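Local coordinates for protein 3-Hydroxyacyl-CoA dehydrogenase (Ralstonia eutropha H16, PDB 4PZC) that catalyses the NAD-dependent interconversion of (S)-3-hydroxyacyl-CoA and 3-oxoacyl-CoA, probably acting on (S)-3-hydroxybutyryl-CoA, at residues S76-E88 and V98-E110. Numbering follows the deposited sequence.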
ATOM      1  N   SER A  76     -26.822  -3.304  33.043  1.00 87.02           N
ATOM      2  CA  SER A  76     -26.749  -4.551  33.781  1.00 92.27           C
ATOM      3  C   SER A  76     -26.047  -5.517  32.874  1.00 89.69           C
ATOM      4  O   SER A  76     -26.450  -5.722  31.733  1.00 96.02           O
ATOM      5  CB  SER A  76     -28.141  -5.085  34.113  1.00 96.34           C
ATOM      6  OG  SER A  76     -29.070  -4.021  34.232  1.00107.34           O
ATOM      7  N   TYR A  77     -25.008  -6.131  33.393  1.00 87.99           N
ATOM      8  CA  TYR A  77     -24.177  -7.000  32.591  1.00 92.80           C
ATOM      9  C   TYR A  77     -24.740  -8.415  32.693  1.00 89.55           C
ATOM     10  O   TYR A  77     -24.279  -9.325  32.000  1.00 83.20           O
ATOM     11  CB  TYR A  77     -22.723  -6.904  33.049  1.00 98.30           C
ATOM     12  CG  TYR A  77     -22.368  -5.501  33.487  1.00111.66           C
ATOM     13  CD1 TYR A  77     -22.670  -5.058  34.791  1.00121.07           C
ATOM     14  CD2 TYR A  77     -21.758  -4.604  32.609  1.00113.52           C
ATOM     15  CE1 TYR A  77     -22.365  -3.773  35.208  1.00120.76           C
ATOM     16  CE2 TYR A  77     -21.449  -3.311  33.016  1.00123.59           C
ATOM     17  CZ  TYR A  77     -21.754  -2.901  34.319  1.00126.96           C
ATOM     18  OH  TYR A  77     -21.456  -1.626  34.744  1.00116.07           O
ATOM     19  N   ASP A  78     -25.749  -8.583  33.554  1.00 89.28           N
ATOM     20  CA  ASP A  78     -26.584  -9.786  33.563  1.00 86.94           C
ATOM     21  C   ASP A  78     -27.442  -9.897  32.293  1.00 81.35           C
ATOM     22  O   ASP A  78     -27.862 -10.997  31.933  1.00 76.96           O
ATOM     23  CB  ASP A  78     -27.459  -9.843  34.826  1.00 88.09           C
ATOM     24  CG  ASP A  78     -26.692 -10.348  36.050  1.00 96.43           C
ATOM     25  OD1 ASP A  78     -26.593 -11.590  36.203  1.00 95.94           O
ATOM     26  OD2 ASP A  78     -26.201  -9.513  36.855  1.00 90.40           O
ATOM     27  N   ASP A  79     -27.669  -8.783  31.592  1.00 78.22           N
ATOM     28  CA  ASP A  79     -28.469  -8.807  30.351  1.00 81.84           C
ATOM     29  C   ASP A  79     -27.797  -9.656  29.263  1.00 82.14           C
ATOM     30  O   ASP A  79     -28.432 -10.120  28.319  1.00 71.44           O
ATOM     31  CB  ASP A  79     -28.765  -7.374  29.870  1.00 79.46           C
ATOM     32  CG  ASP A  79     -29.727  -6.621  30.816  1.00 74.81           C
ATOM     33  OD1 ASP A  79     -30.056  -7.162  31.888  1.00 72.94           O
ATOM     34  OD2 ASP A  79     -30.158  -5.490  30.513  1.00 65.69           O
ATOM     35  N   LEU A  80     -26.509  -9.899  29.458  1.00 91.42           N
ATOM     36  CA  LEU A  80     -25.723 -10.752  28.577  1.00 94.52           C
ATOM     37  C   LEU A  80     -26.032 -12.249  28.724  1.00 92.66           C
ATOM     38  O   LEU A  80     -25.482 -13.062  27.978  1.00 90.16           O
ATOM     39  CB  LEU A  80     -24.227 -10.482  28.809  1.00 91.46           C
ATOM     40  CG  LEU A  80     -23.835  -9.001  28.649  1.00 87.92           C
ATOM     41  CD1 LEU A  80     -22.349  -8.767  28.882  1.00 86.91           C
ATOM     42  CD2 LEU A  80     -24.256  -8.482  27.281  1.00 84.05           C
ATOM     43  N   LYS A  81     -26.889 -12.617  29.679  1.00 87.14           N
ATOM     44  CA  LYS A  81     -27.456 -13.967  29.702  1.00 82.67           C
ATOM     45  C   LYS A  81     -28.442 -14.143  28.530  1.00 80.97           C
ATOM     46  O   LYS A  81     -28.560 -15.232  27.971  1.00 71.50           O
ATOM     47  CB  LYS A  81     -28.166 -14.270  31.028  1.00 80.84           C
ATOM     48  CG  LYS A  81     -27.264 -14.452  32.250  1.00 82.95           C
ATOM     49  CD  LYS A  81     -28.036 -15.034  33.448  1.00 80.20           C
ATOM     50  CE  LYS A  81     -27.333 -14.823  34.783  1.00 72.22           C
ATOM     51  NZ  LYS A  81     -26.416 -15.951  35.101  1.00 73.19           N
ATOM     52  N   ALA A  82     -29.134 -13.073  28.136  1.00 81.04           N
ATOM     53  CA  ALA A  82     -30.085 -13.149  27.009  1.00 80.78           C
ATOM     54  C   ALA A  82     -29.410 -13.271  25.629  1.00 83.92           C
ATOM     55  O   ALA A  82     -30.088 -13.166  24.607  1.00 96.18           O
ATOM     56  CB  ALA A  82     -31.001 -11.930  27.018  1.00 77.06           C
ATOM     57  N   THR A  83     -28.098 -13.513  25.592  1.00 76.93           N
ATOM     58  CA  THR A  83     -27.311 -13.311  24.387  1.00 72.32           C
ATOM     59  C   THR A  83     -26.659 -14.595  23.925  1.00 72.62           C
ATOM     60  O   THR A  83     -26.287 -15.431  24.744  1.00 71.74           O
ATOM     61  CB  THR A  83     -26.208 -12.273  24.645  1.00 73.12           C
ATOM     62  OG1 THR A  83     -25.384 -12.706  25.730  1.00 65.00           O
ATOM     63  CG2 THR A  83     -26.819 -10.929  25.003  1.00 74.79           C
ATOM     64  N   ASP A  84     -26.514 -14.731  22.605  1.00 79.88           N
ATOM     65  CA  ASP A  84     -25.861 -15.895  21.975  1.00 81.35           C
ATOM     66  C   ASP A  84     -24.333 -15.784  22.050  1.00 79.52           C
ATOM     67  O   ASP A  84     -23.639 -16.786  22.144  1.00 82.60           O
ATOM     68  CB  ASP A  84     -26.295 -16.043  20.503  1.00 83.23           C
ATOM     69  CG  ASP A  84     -27.823 -16.039  20.324  1.00 88.07           C
ATOM     70  OD1 ASP A  84     -28.550 -16.588  21.180  1.00 82.31           O
ATOM     71  OD2 ASP A  84     -28.304 -15.476  19.318  1.00 88.06           O
ATOM     72  N   ILE A  85     -23.824 -14.554  22.026  1.00 81.96           N
ATOM     73  CA  ILE A  85     -22.388 -14.278  21.963  1.00 80.81           C
ATOM     74  C   ILE A  85     -22.109 -12.828  22.397  1.00 81.02           C
ATOM     75  O   ILE A  85     -22.945 -11.933  22.183  1.00 79.67           O
ATOM     76  CB  ILE A  85     -21.864 -14.484  20.528  1.00 79.88           C
ATOM     77  CG1 ILE A  85     -20.484 -13.844  20.341  1.00 86.44           C
ATOM     78  CG2 ILE A  85     -22.822 -13.863  19.518  1.00 80.00           C
ATOM     79  CD1 ILE A  85     -19.785 -14.241  19.060  1.00 92.88           C
ATOM     80  N   VAL A  86     -20.931 -12.598  22.980  1.00 72.30           N
ATOM     81  CA  VAL A  86     -20.559 -11.283  23.495  1.00 70.68           C
ATOM     82  C   VAL A  86     -19.239 -10.749  22.910  1.00 70.37           C
ATOM     83  O   VAL A  86     -18.206 -11.430  22.927  1.00 68.85           O
ATOM     84  CB  VAL A  86     -20.448 -11.319  25.029  1.00 74.53           C
ATOM     85  CG1 VAL A  86     -20.529  -9.907  25.605  1.00 74.67           C
ATOM     86  CG2 VAL A  86     -21.550 -12.196  25.617  1.00 79.23           C
ATOM     87  N   ILE A  87     -19.288  -9.510  22.421  1.00 65.14           N
ATOM     88  CA  ILE A  87     -18.156  -8.857  21.797  1.00 63.45           C
ATOM     89  C   ILE A  87     -17.716  -7.754  22.720  1.00 63.06           C
ATOM     90  O   ILE A  87     -18.402  -6.727  22.834  1.00 62.63           O
ATOM     91  CB  ILE A  87     -18.536  -8.200  20.452  1.00 67.27           C
ATOM     92  CG1 ILE A  87     -18.926  -9.253  19.410  1.00 66.81           C
ATOM     93  CG2 ILE A  87     -17.382  -7.345  19.928  1.00 70.18           C
ATOM     94  CD1 ILE A  87     -19.632  -8.668  18.205  1.00 65.80           C
ATOM     95  N   GLU A  88     -16.583  -7.960  23.386  1.00 61.66           N
ATOM     96  CA  GLU A  88     -16.007  -6.900  24.180  1.00 54.76           C
ATOM     97  C   GLU A  88     -15.366  -5.963  23.192  1.00 51.36           C
ATOM     98  O   GLU A  88     -14.609  -6.384  22.322  1.00 45.19           O
ATOM     99  CB  GLU A  88     -15.000  -7.406  25.212  1.00 55.77           C
ATOM    100  CG  GLU A  88     -14.340  -6.270  26.001  1.00 52.38           C
ATOM    101  CD  GLU A  88     -13.236  -5.607  25.222  1.00 51.31           C
ATOM    102  OE1 GLU A  88     -12.238  -6.307  24.986  1.00 53.54           O
ATOM    103  OE2 GLU A  88     -13.374  -4.425  24.813  1.00 50.00           O
ATOM    104  N   VAL A  98      -8.944  -7.703  30.518  1.00 60.03           N
ATOM    105  CA  VAL A  98      -9.067  -9.003  31.210  1.00 61.73           C
ATOM    106  C   VAL A  98     -10.313  -8.997  32.095  1.00 64.20           C
ATOM    107  O   VAL A  98     -11.275  -9.741  31.844  1.00 60.14           O
ATOM    108  CB  VAL A  98      -7.793  -9.345  32.055  1.00 62.22           C
ATOM    109  CG1 VAL A  98      -8.065 -10.414  33.104  1.00 55.33           C
ATOM    110  CG2 VAL A  98      -6.646  -9.801  31.155  1.00 66.15           C
ATOM    111  N   LYS A  99     -10.289  -8.137  33.114  1.00 65.60           N
ATOM    112  CA  LYS A  99     -11.381  -8.042  34.079  1.00 64.06           C
ATOM    113  C   LYS A  99     -12.736  -8.181  33.388  1.00 61.07           C
ATOM    114  O   LYS A  99     -13.529  -9.057  33.735  1.00 57.76           O
ATOM    115  CB  LYS A  99     -11.302  -6.714  34.828  1.00 68.06           C
ATOM    116  CG  LYS A  99     -10.470  -6.766  36.098  1.00 73.91           C
ATOM    117  CD  LYS A  99      -9.704  -5.458  36.331  1.00 80.21           C
ATOM    118  CE  LYS A  99      -8.787  -5.524  37.555  1.00 77.03           C
ATOM    119  NZ  LYS A  99      -7.381  -5.141  37.208  1.00 75.74           N
ATOM    120  N   ILE A 100     -12.975  -7.334  32.390  1.00 55.28           N
ATOM    121  CA  ILE A 100     -14.214  -7.392  31.621  1.00 55.62           C
ATOM    122  C   ILE A 100     -14.550  -8.798  31.129  1.00 55.78           C
ATOM    123  O   ILE A 100     -15.680  -9.258  31.302  1.00 62.16           O
ATOM    124  CB  ILE A 100     -14.198  -6.459  30.402  1.00 55.65           C
ATOM    125  CG1 ILE A 100     -14.037  -4.991  30.832  1.00 56.57           C
ATOM    126  CG2 ILE A 100     -15.480  -6.627  29.590  1.00 52.30           C
ATOM    127  CD1 ILE A 100     -13.504  -4.093  29.733  1.00 56.88           C
ATOM    128  N   LEU A 101     -13.583  -9.478  30.529  1.00 55.11           N
ATOM    129  CA  LEU A 101     -13.835 -10.808  29.969  1.00 54.29           C
ATOM    130  C   LEU A 101     -14.101 -11.851  31.061  1.00 52.16           C
ATOM    131  O   LEU A 101     -14.967 -12.707  30.913  1.00 48.16           O
ATOM    132  CB  LEU A 101     -12.688 -11.236  29.058  1.00 55.64           C
ATOM    133  CG  LEU A 101     -12.488 -10.359  27.808  1.00 57.24           C
ATOM    134  CD1 LEU A 101     -11.155 -10.671  27.163  1.00 59.61           C
ATOM    135  CD2 LEU A 101     -13.589 -10.486  26.764  1.00 57.73           C
ATOM    136  N   LYS A 102     -13.382 -11.764  32.168  1.00 54.66           N
ATOM    137  CA  LYS A 102     -13.703 -12.578  33.330  1.00 57.71           C
ATOM    138  C   LYS A 102     -15.151 -12.297  33.768  1.00 60.84           C
ATOM    139  O   LYS A 102     -15.954 -13.212  33.927  1.00 59.52           O
ATOM    140  CB  LYS A 102     -12.759 -12.239  34.472  1.00 60.28           C
ATOM    141  CG  LYS A 102     -11.325 -12.661  34.256  1.00 60.62           C
ATOM    142  CD  LYS A 102     -11.117 -14.067  34.773  1.00 66.19           C
ATOM    143  CE  LYS A 102      -9.645 -14.416  34.817  1.00 70.99           C
ATOM    144  NZ  LYS A 102      -8.870 -13.502  35.705  1.00 71.49           N
ATOM    145  N   GLN A 103     -15.471 -11.020  33.953  1.00 64.43           N
ATOM    146  CA  GLN A 103     -16.821 -10.596  34.303  1.00 64.56           C
ATOM    147  C   GLN A 103     -17.800 -11.203  33.308  1.00 59.67           C
ATOM    148  O   GLN A 103     -18.696 -11.950  33.699  1.00 60.79           O
ATOM    149  CB  GLN A 103     -16.916  -9.068  34.300  1.00 70.84           C
ATOM    150  CG  GLN A 103     -18.176  -8.462  34.906  1.00 75.37           C
ATOM    151  CD  GLN A 103     -18.363  -7.007  34.468  1.00 79.33           C
ATOM    152  OE1 GLN A 103     -17.517  -6.160  34.752  1.00 71.89           O
ATOM    153  NE2 GLN A 103     -19.455  -6.721  33.745  1.00 80.03           N
ATOM    154  N   ILE A 104     -17.612 -10.920  32.026  1.00 53.52           N
ATOM    155  CA  ILE A 104     -18.459 -11.515  31.000  1.00 53.48           C
ATOM    156  C   ILE A 104     -18.542 -13.041  31.133  1.00 53.02           C
ATOM    157  O   ILE A 104     -19.635 -13.611  31.102  1.00 47.91           O
ATOM    158  CB  ILE A 104     -17.947 -11.202  29.590  1.00 59.75           C
ATOM    159  CG1 ILE A 104     -18.035  -9.700  29.292  1.00 64.31           C
ATOM    160  CG2 ILE A 104     -18.742 -11.986  28.547  1.00 60.53           C
ATOM    161  CD1 ILE A 104     -17.120  -9.263  28.160  1.00 67.01           C
ATOM    162  N   ASP A 105     -17.378 -13.690  31.249  1.00 54.84           N
ATOM    163  CA  ASP A 105     -17.285 -15.145  31.411  1.00 54.83           C
ATOM    164  C   ASP A 105     -18.110 -15.593  32.620  1.00 59.54           C
ATOM    165  O   ASP A 105     -18.781 -16.623  32.577  1.00 59.87           O
ATOM    166  CB  ASP A 105     -15.818 -15.548  31.572  1.00 51.89           C
ATOM    167  CG  ASP A 105     -15.598 -17.048  31.529  1.00 50.01           C
ATOM    168  OD1 ASP A 105     -16.288 -17.736  30.759  1.00 51.64           O
ATOM    169  OD2 ASP A 105     -14.685 -17.542  32.232  1.00 43.51           O
ATOM    170  N   GLY A 106     -18.056 -14.792  33.689  1.00 69.27           N
ATOM    171  CA  GLY A 106     -18.928 -14.932  34.876  1.00 68.33           C
ATOM    172  C   GLY A 106     -20.430 -15.016  34.613  1.00 64.61           C
ATOM    173  O   GLY A 106     -21.106 -15.853  35.184  1.00 62.02           O
ATOM    174  N   ILE A 107     -20.956 -14.171  33.737  1.00 63.12           N
ATOM    175  CA  ILE A 107     -22.394 -14.155  33.471  1.00 62.06           C
ATOM    176  C   ILE A 107     -22.826 -15.295  32.526  1.00 64.04           C
ATOM    177  O   ILE A 107     -23.573 -16.175  32.925  1.00 66.98           O
ATOM    178  CB  ILE A 107     -22.862 -12.768  32.942  1.00 61.03           C
ATOM    179  CG1 ILE A 107     -22.904 -11.723  34.067  1.00 59.77           C
ATOM    180  CG2 ILE A 107     -24.258 -12.852  32.351  1.00 59.76           C
ATOM    181  CD1 ILE A 107     -21.582 -11.461  34.751  1.00 60.09           C
ATOM    182  N   VAL A 108     -22.352 -15.278  31.284  1.00 65.95           N
ATOM    183  CA  VAL A 108     -22.899 -16.148  30.226  1.00 64.58           C
ATOM    184  C   VAL A 108     -22.651 -17.647  30.403  1.00 64.11           C
ATOM    185  O   VAL A 108     -21.733 -18.064  31.129  1.00 60.74           O
ATOM    186  CB  VAL A 108     -22.376 -15.731  28.826  1.00 70.22           C
ATOM    187  CG1 VAL A 108     -22.727 -14.273  28.533  1.00 71.34           C
ATOM    188  CG2 VAL A 108     -20.874 -15.990  28.682  1.00 67.75           C
ATOM    189  N   GLY A 109     -23.475 -18.439  29.702  1.00 64.37           N
ATOM    190  CA  GLY A 109     -23.405 -19.909  29.719  1.00 63.46           C
ATOM    191  C   GLY A 109     -22.183 -20.497  29.009  1.00 66.92           C
ATOM    192  O   GLY A 109     -21.588 -19.864  28.113  1.00 56.38           O
ATOM    193  N   GLU A 110     -21.824 -21.719  29.416  1.00 68.95           N
ATOM    194  CA  GLU A 110     -20.642 -22.439  28.904  1.00 74.42           C
ATOM    195  C   GLU A 110     -20.520 -22.515  27.374  1.00 78.62           C
ATOM    196  O   GLU A 110     -19.401 -22.540  26.842  1.00 72.62           O
ATOM    197  CB  GLU A 110     -20.584 -23.869  29.472  1.00 78.59           C
ATOM    198  CG  GLU A 110     -19.615 -24.044  30.640  1.00 86.44           C
ATOM    199  CD  GLU A 110     -19.044 -25.461  30.747  1.00 86.12           C
ATOM    200  OE1 GLU A 110     -19.825 -26.441  30.724  1.00 92.06           O
ATOM    201  OE2 GLU A 110     -17.805 -25.596  30.866  1.00 78.14           O
TER
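Val86 and Glu88 pack against Ile100, Leu101 and Ile104 in a beta-alpha-beta unit of the Rossmann-fold NAD-binding domain, where strand 85-88 leads into helix 94-107. The axis of 98-107 runs nearly antiparallel to that of strand 85-88 (167°), 9.9 Å away at the closest.

The strand contact is apolar. Val86 and Ile104 meet tip to tip, Val86 CB lying 4.0 Å from Ile104 CG2, while Val86 CG2 reaches Val108 CG1 just past the helix end. Glu88 contributes its aliphatic part: CB packs 3.7 Å from Leu101 CD2, and CG meets Ile100 CG2 with the side chains crossing at about a right angle. A bend at chi2 turns the carboxylate away from this layer; OE1 pairs with Lys97, a predicted NAD-binding residue, and OE2 accepts the backbone N-H of Ala90. The Glu88 side chain also lies near, without touching, Gly10 of the predicted NAD-binding glycine-rich turn.

A second apolar patch joins the 3-10 turn 79-81 to the C-terminal end of the helix. Leu80 packs its CB against Ile107 CG2 and Val108 CG1, and Ile104 and Leu80 also meet Val9 of strand 5-9. Lys81 lays its CG across Ile107 CG2.

No hydrogen bond links the segments, although Gln103 comes close to the Tyr77 ring. A chi1 of -168° and an extended chain carry Gln103 out to put NE2 over one face of that ring, the amide plane turned 76° from the ring plane, and Gln103 NE2 sits 3.2 Å from Tyr77 CG.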